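Local coordinates for protein esterase A (Caulobacter crescentus, PDB 5GKV) that is a penicillin-binding protein homologue of the beta-lactamase family that probably hydrolyses ester substrates, at residues G18-R23 with V53-M58; G42-F47 with H267-A272. One frame throughout, in Å; residues are numbered along the deposited sequence.

Overall arrangement
Contacts 1 and 2 lie about 12 Å apart, centre to centre, and meet at neighbouring strands of one antiparallel sheet, 42-49 and 52-60. Contact 1 (18-23 with 53-58) is at the sheet's margin, partly open to solvent, where the N-terminal chain pairs with strand 52-60 through two backbone hydrogen bonds. Contact 2 (42-47 with 267-272) is buried and has no hydrogen bond between its segments: the start of helix 270-281 packs on the sheet through alanine, proline and the flat end of an arginine. The two are tied by a salt bridge from Arg44 NE to Asp56 OD1, 2.7 Å long.

Contact 1: G18-R23 with V53-M58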
loop_
_atom_site.group_PDB
_atom_site.type_symbol
_atom_site.label_atom_id
_atom_site.label_comp_id
_atom_site.label_asym_id
_atom_site.label_seq_id
_atom_site.Cartn_x
_atom_site.Cartn_y
_atom_site.Cartn_z
ATOM N N GLY A 18 -4.584 -23.623 -7.241
ATOM C CA GLY A 18 -4.023 -22.574 -8.075
ATOM C C GLY A 18 -2.960 -23.096 -9.023
ATOM O O GLY A 18 -2.980 -24.271 -9.403
ATOM N N VAL A 19 -2.002 -22.257 -9.389
ATOM C CA VAL A 19 -0.957 -22.647 -10.323
ATOM C C VAL A 19 0.384 -22.468 -9.629
ATOM O O VAL A 19 0.623 -21.454 -8.957
ATOM C CB VAL A 19 -1.062 -21.871 -11.660
ATOM C CG1 VAL A 19 -0.709 -20.424 -11.503
ATOM C CG2 VAL A 19 -0.220 -22.528 -12.756
ATOM N N CYS A 20 1.224 -23.484 -9.726
ATOM C CA CYS A 20 2.560 -23.398 -9.149
ATOM C C CYS A 20 3.443 -24.397 -9.875
ATOM O O CYS A 20 3.399 -25.596 -9.573
ATOM C CB CYS A 20 2.550 -23.679 -7.649
ATOM S SG CYS A 20 4.126 -23.254 -6.816
ATOM N N PRO A 21 4.223 -23.947 -10.857
ATOM C CA PRO A 21 5.062 -24.875 -11.620
ATOM C C PRO A 21 6.072 -25.566 -10.717
ATOM O O PRO A 21 6.363 -25.123 -9.603
ATOM C CB PRO A 21 5.767 -23.970 -12.642
ATOM C CG PRO A 21 5.034 -22.702 -12.626
ATOM C CD PRO A 21 4.448 -22.557 -11.257
ATOM N N ASP A 22 6.591 -26.688 -11.225
ATOM C CA ASP A 22 7.631 -27.445 -10.537
ATOM C C ASP A 22 8.790 -26.552 -10.074
ATOM O O ASP A 22 9.373 -26.777 -9.004
ATOM C CB ASP A 22 8.121 -28.547 -11.476
ATOM C CG ASP A 22 9.313 -29.302 -10.934
ATOM O OD1 ASP A 22 9.120 -30.092 -9.975
ATOM O OD2 ASP A 22 10.429 -29.116 -11.485
ATOM N N ARG A 23 9.137 -25.533 -10.864
ATOM C CA ARG A 23 10.237 -24.657 -10.468
ATOM C C ARG A 23 9.990 -24.009 -9.110
ATOM O O ARG A 23 10.943 -23.765 -8.357
ATOM C CB ARG A 23 10.461 -23.579 -11.520
ATOM C CG ARG A 23 11.532 -22.579 -11.121
ATOM C CD ARG A 23 12.007 -21.791 -12.305
ATOM N NE ARG A 23 13.333 -21.243 -12.066
ATOM C CZ ARG A 23 13.777 -20.121 -12.621
ATOM N NH1 ARG A 23 12.988 -19.424 -13.437
ATOM N NH2 ARG A 23 15.003 -19.686 -12.346
ATOM N N VAL A 53 2.252 -13.506 -14.264
ATOM C CA VAL A 53 2.043 -14.284 -13.039
ATOM C C VAL A 53 2.454 -15.733 -13.291
ATOM O O VAL A 53 1.940 -16.381 -14.208
ATOM C CB VAL A 53 0.582 -14.189 -12.578
ATOM C CG1 VAL A 53 0.320 -15.155 -11.423
ATOM C CG2 VAL A 53 0.252 -12.756 -12.158
ATOM N N VAL A 54 3.393 -16.248 -12.488
ATOM C CA VAL A 54 3.821 -17.636 -12.629
ATOM C C VAL A 54 3.381 -18.509 -11.456
ATOM O O VAL A 54 3.176 -19.715 -11.643
ATOM C CB VAL A 54 5.347 -17.752 -12.848
ATOM C CG1 VAL A 54 5.739 -17.147 -14.190
ATOM C CG2 VAL A 54 6.123 -17.093 -11.715
ATOM N N VAL A 55 3.221 -17.944 -10.264
ATOM C CA VAL A 55 2.669 -18.654 -9.114
ATOM C C VAL A 55 1.428 -17.900 -8.677
ATOM O O VAL A 55 1.461 -16.675 -8.546
ATOM C CB VAL A 55 3.668 -18.736 -7.946
ATOM C CG1 VAL A 55 3.029 -19.460 -6.729
ATOM C CG2 VAL A 55 4.973 -19.402 -8.382
ATOM N N ASP A 56 0.338 -18.623 -8.456
ATOM C CA ASP A 56 -0.891 -18.008 -7.958
ATOM C C ASP A 56 -1.598 -19.075 -7.128
ATOM O O ASP A 56 -2.302 -19.925 -7.682
ATOM C CB ASP A 56 -1.745 -17.501 -9.118
ATOM C CG ASP A 56 -3.097 -16.973 -8.673
ATOM O OD1 ASP A 56 -3.241 -16.606 -7.489
ATOM O OD2 ASP A 56 -4.025 -16.927 -9.524
ATOM N N LEU A 57 -1.375 -19.053 -5.818
ATOM C CA LEU A 57 -1.887 -20.081 -4.920
ATOM C C LEU A 57 -2.935 -19.503 -3.981
ATOM O O LEU A 57 -2.773 -18.391 -3.472
ATOM C CB LEU A 57 -0.766 -20.697 -4.088
ATOM C CG LEU A 57 0.257 -21.524 -4.856
ATOM C CD1 LEU A 57 1.354 -21.909 -3.895
ATOM C CD2 LEU A 57 -0.402 -22.757 -5.467
ATOM N N MET A 58 -3.978 -20.298 -3.725
ATOM C CA MET A 58 -5.107 -19.938 -2.873
ATOM C C MET A 58 -5.270 -20.982 -1.780
ATOM O O MET A 58 -5.073 -22.172 -2.026
ATOM C CB MET A 58 -6.401 -19.867 -3.694
ATOM C CG MET A 58 -6.460 -18.685 -4.673
ATOM S SD MET A 58 -7.743 -18.953 -5.916
ATOM C CE MET A 58 -6.936 -20.232 -6.904
#
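Val19 and Asp56 sit opposite each other as an antiparallel hydrogen-bonded pair, their side chains on the same face of the sheet and crossing at about a right angle. Val19 CG1, held between its own backbone N and carbonyl carbon (chi1 70°), lies 3.9 Å from Asp56 CB. The valine thus meets the stem of the aspartate, whose carboxylate leads away to a salt bridge with Arg44 on the next strand. The backbones are joined twice: Asp56 N to Val19 O and Val19 N to Asp56 O, each 2.9 Å.

On the other face, which is turned to helix 25-35, Cys20 swings its SG away from its backbone N (chi1 -168°) and against Val55 CG1 at 4.0 Å; its CB rests 3.8 Å from Leu57 CD2. Farther along, Pro21 puts its CD 3.1 Å from Val54 O. Two residues of this strand, Val54 and Val55, stand opposite the single Phe47 of strand 42-49, which makes a classic beta bulge. At the opposite end the bent side chain of Met58 brings CE to within 3.9 Å of Gly18 CA. That CA also lies 3.2 Å from Asp56 O, and the backbone angles there (phi 129°) call for glycine.

The chemistry is that of a short pairing at the margin of a sheet consistent with the serine beta-lactamase fold: Asp56 N and O are both satisfied by one residue, Val19, and small apolar contacts flank the bonds, fastening the N-terminal chain just before helix 25-35.

Contact 2: G42-F47 with H267-A272; sequences GARFAF and HATAPA
Arg44 runs fully extended from strand 42-49 toward Pro271, with CG anti to the backbone N (chi1 -168°) and the later torsions all near 180°, and this straight reach lays its guanidinium against the proline ring. Pro271 CG stands 3.3 Å above the guanidinium plane, offset toward its rim and 3.4 Å from Arg44 CZ, while Pro271 CD is 3.4 Å from Arg44 NE. The ring therefore rests on one face of the flat group and leaves its N-H bonds to other partners: NE pairs with Asp56 in a salt bridge and NH1 donates to Pro72 O. As whole side chains the two cross at about a right angle. Thr269 lies alongside and points the same way; its CB approaches Arg44 NH1 obliquely at 3.6 Å.

Nearer the strand backbone the packing is between small groups. Ala270 directs its methyl at the strand, where CB comes 3.4 Å from Arg44 O and 3.9 Å from Arg44 CG. Ala46, two residues on and on the same face as Arg44, sets its CB 3.6 Å from Pro271 N. With alanines on both sides, the first turn of the helix can approach the sheet closely. That turn begins at Thr269, the N-cap, whose OG1 accepts a weak bond from Ala272 N.

Phe45 and Phe47 point to the opposite face of the sheet, against helix 373-384, so strand 42-49 is packed between that helix and the start of helix 270-281, consistent with the fold of serine beta-lactamases and penicillin-binding proteins. Strands 52-60 and 356-362 flank its two edges, and their Asp56 and Val361 also touch Pro271 and Ala270, respectively.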
loop_
_atom_site.group_PDB
_atom_site.type_symbol
_atom_site.label_atom_id
_atom_site.label_comp_id
_atom_site.label_asym_id
_atom_site.label_seq_id
_atom_site.Cartn_x
_atom_site.Cartn_y
_atom_site.Cartn_z
ATOM N N GLY A 42 -7.903 -17.180 5.262
ATOM C CA GLY A 42 -7.692 -17.422 3.847
ATOM C C GLY A 42 -6.590 -16.523 3.320
ATOM O O GLY A 42 -6.277 -15.473 3.905
ATOM N N ALA A 43 -5.991 -16.946 2.203
ATOM C CA ALA A 43 -4.878 -16.177 1.661
ATOM C C ALA A 43 -4.654 -16.524 0.195
ATOM O O ALA A 43 -5.019 -17.607 -0.281
ATOM C CB ALA A 43 -3.588 -16.421 2.461
ATOM N N ARG A 44 -4.013 -15.597 -0.500
ATOM C CA ARG A 44 -3.590 -15.821 -1.874
ATOM C C ARG A 44 -2.213 -15.200 -2.051
ATOM O O ARG A 44 -1.944 -14.095 -1.551
ATOM C CB ARG A 44 -4.605 -15.224 -2.865
ATOM C CG ARG A 44 -4.403 -15.649 -4.321
ATOM C CD ARG A 44 -5.528 -15.100 -5.186
ATOM N NE ARG A 44 -5.516 -15.610 -6.557
ATOM C CZ ARG A 44 -6.437 -15.263 -7.457
ATOM N NH1 ARG A 44 -7.400 -14.401 -7.120
ATOM N NH2 ARG A 44 -6.390 -15.747 -8.678
ATOM N N PHE A 45 -1.324 -15.928 -2.723
ATOM C CA PHE A 45 0.030 -15.447 -2.969
ATOM C C PHE A 45 0.301 -15.571 -4.453
ATOM O O PHE A 45 0.111 -16.645 -5.031
ATOM C CB PHE A 45 1.096 -16.230 -2.199
ATOM C CG PHE A 45 2.511 -15.765 -2.484
ATOM C CD1 PHE A 45 2.983 -14.567 -1.957
ATOM C CD2 PHE A 45 3.374 -16.535 -3.266
ATOM C CE1 PHE A 45 4.291 -14.125 -2.220
ATOM C CE2 PHE A 45 4.684 -16.110 -3.528
ATOM C CZ PHE A 45 5.145 -14.906 -3.002
ATOM N N ALA A 46 0.772 -14.489 -5.053
ATOM C CA ALA A 46 1.060 -14.459 -6.476
ATOM C C ALA A 46 2.475 -13.951 -6.687
ATOM O O ALA A 46 2.908 -13.008 -6.016
ATOM C CB ALA A 46 0.051 -13.578 -7.236
ATOM N N PHE A 47 3.177 -14.564 -7.643
ATOM C CA PHE A 47 4.549 -14.207 -7.965
ATOM C C PHE A 47 4.654 -14.090 -9.475
ATOM O O PHE A 47 4.107 -14.924 -10.203
ATOM C CB PHE A 47 5.532 -15.259 -7.409
ATOM C CG PHE A 47 6.969 -14.861 -7.509
ATOM C CD1 PHE A 47 7.506 -13.935 -6.624
ATOM C CD2 PHE A 47 7.798 -15.437 -8.461
ATOM C CE1 PHE A 47 8.846 -13.579 -6.699
ATOM C CE2 PHE A 47 9.145 -15.084 -8.542
ATOM C CZ PHE A 47 9.662 -14.148 -7.667
ATOM N N HIS A 267 -9.066 -2.440 -2.445
ATOM C CA HIS A 267 -9.461 -3.845 -2.451
ATOM C C HIS A 267 -8.913 -4.515 -3.703
ATOM O O HIS A 267 -9.052 -3.971 -4.809
ATOM C CB HIS A 267 -10.988 -3.992 -2.420
ATOM C CG HIS A 267 -11.594 -3.655 -1.094
ATOM N ND1 HIS A 267 -11.772 -2.354 -0.673
ATOM C CD2 HIS A 267 -12.048 -4.444 -0.091
ATOM C CE1 HIS A 267 -12.310 -2.358 0.536
ATOM N NE2 HIS A 267 -12.492 -3.612 0.911
ATOM N N ALA A 268 -8.335 -5.709 -3.548
ATOM C CA ALA A 268 -7.707 -6.352 -4.699
ATOM C C ALA A 268 -7.540 -7.839 -4.436
ATOM O O ALA A 268 -7.695 -8.316 -3.309
ATOM C CB ALA A 268 -6.347 -5.735 -5.021
ATOM N N THR A 269 -7.166 -8.557 -5.492
ATOM C CA THR A 269 -6.621 -9.903 -5.381
ATOM C C THR A 269 -5.100 -9.839 -5.466
ATOM O O THR A 269 -4.518 -8.851 -5.939
ATOM C CB THR A 269 -7.129 -10.820 -6.495
ATOM O OG1 THR A 269 -6.590 -10.364 -7.745
ATOM C CG2 THR A 269 -8.658 -10.851 -6.544
ATOM N N ALA A 270 -4.456 -10.907 -5.001
ATOM C CA ALA A 270 -2.995 -10.946 -5.045
ATOM C C ALA A 270 -2.455 -10.865 -6.472
ATOM O O ALA A 270 -1.537 -10.058 -6.719
ATOM C CB ALA A 270 -2.503 -12.191 -4.304
ATOM N N PRO A 271 -2.982 -11.609 -7.456
ATOM C CA PRO A 271 -2.444 -11.454 -8.823
ATOM C C PRO A 271 -2.609 -10.056 -9.397
ATOM O O PRO A 271 -1.764 -9.611 -10.184
ATOM C CB PRO A 271 -3.241 -12.487 -9.637
ATOM C CG PRO A 271 -3.768 -13.450 -8.647
ATOM C CD PRO A 271 -4.014 -12.664 -7.401
ATOM N N ALA A 272 -3.705 -9.366 -9.078
ATOM C CA ALA A 272 -3.859 -8.001 -9.573
ATOM C C ALA A 272 -2.688 -7.132 -9.129
ATOM O O ALA A 272 -2.103 -6.396 -9.943
ATOM C CB ALA A 272 -5.190 -7.414 -9.101
#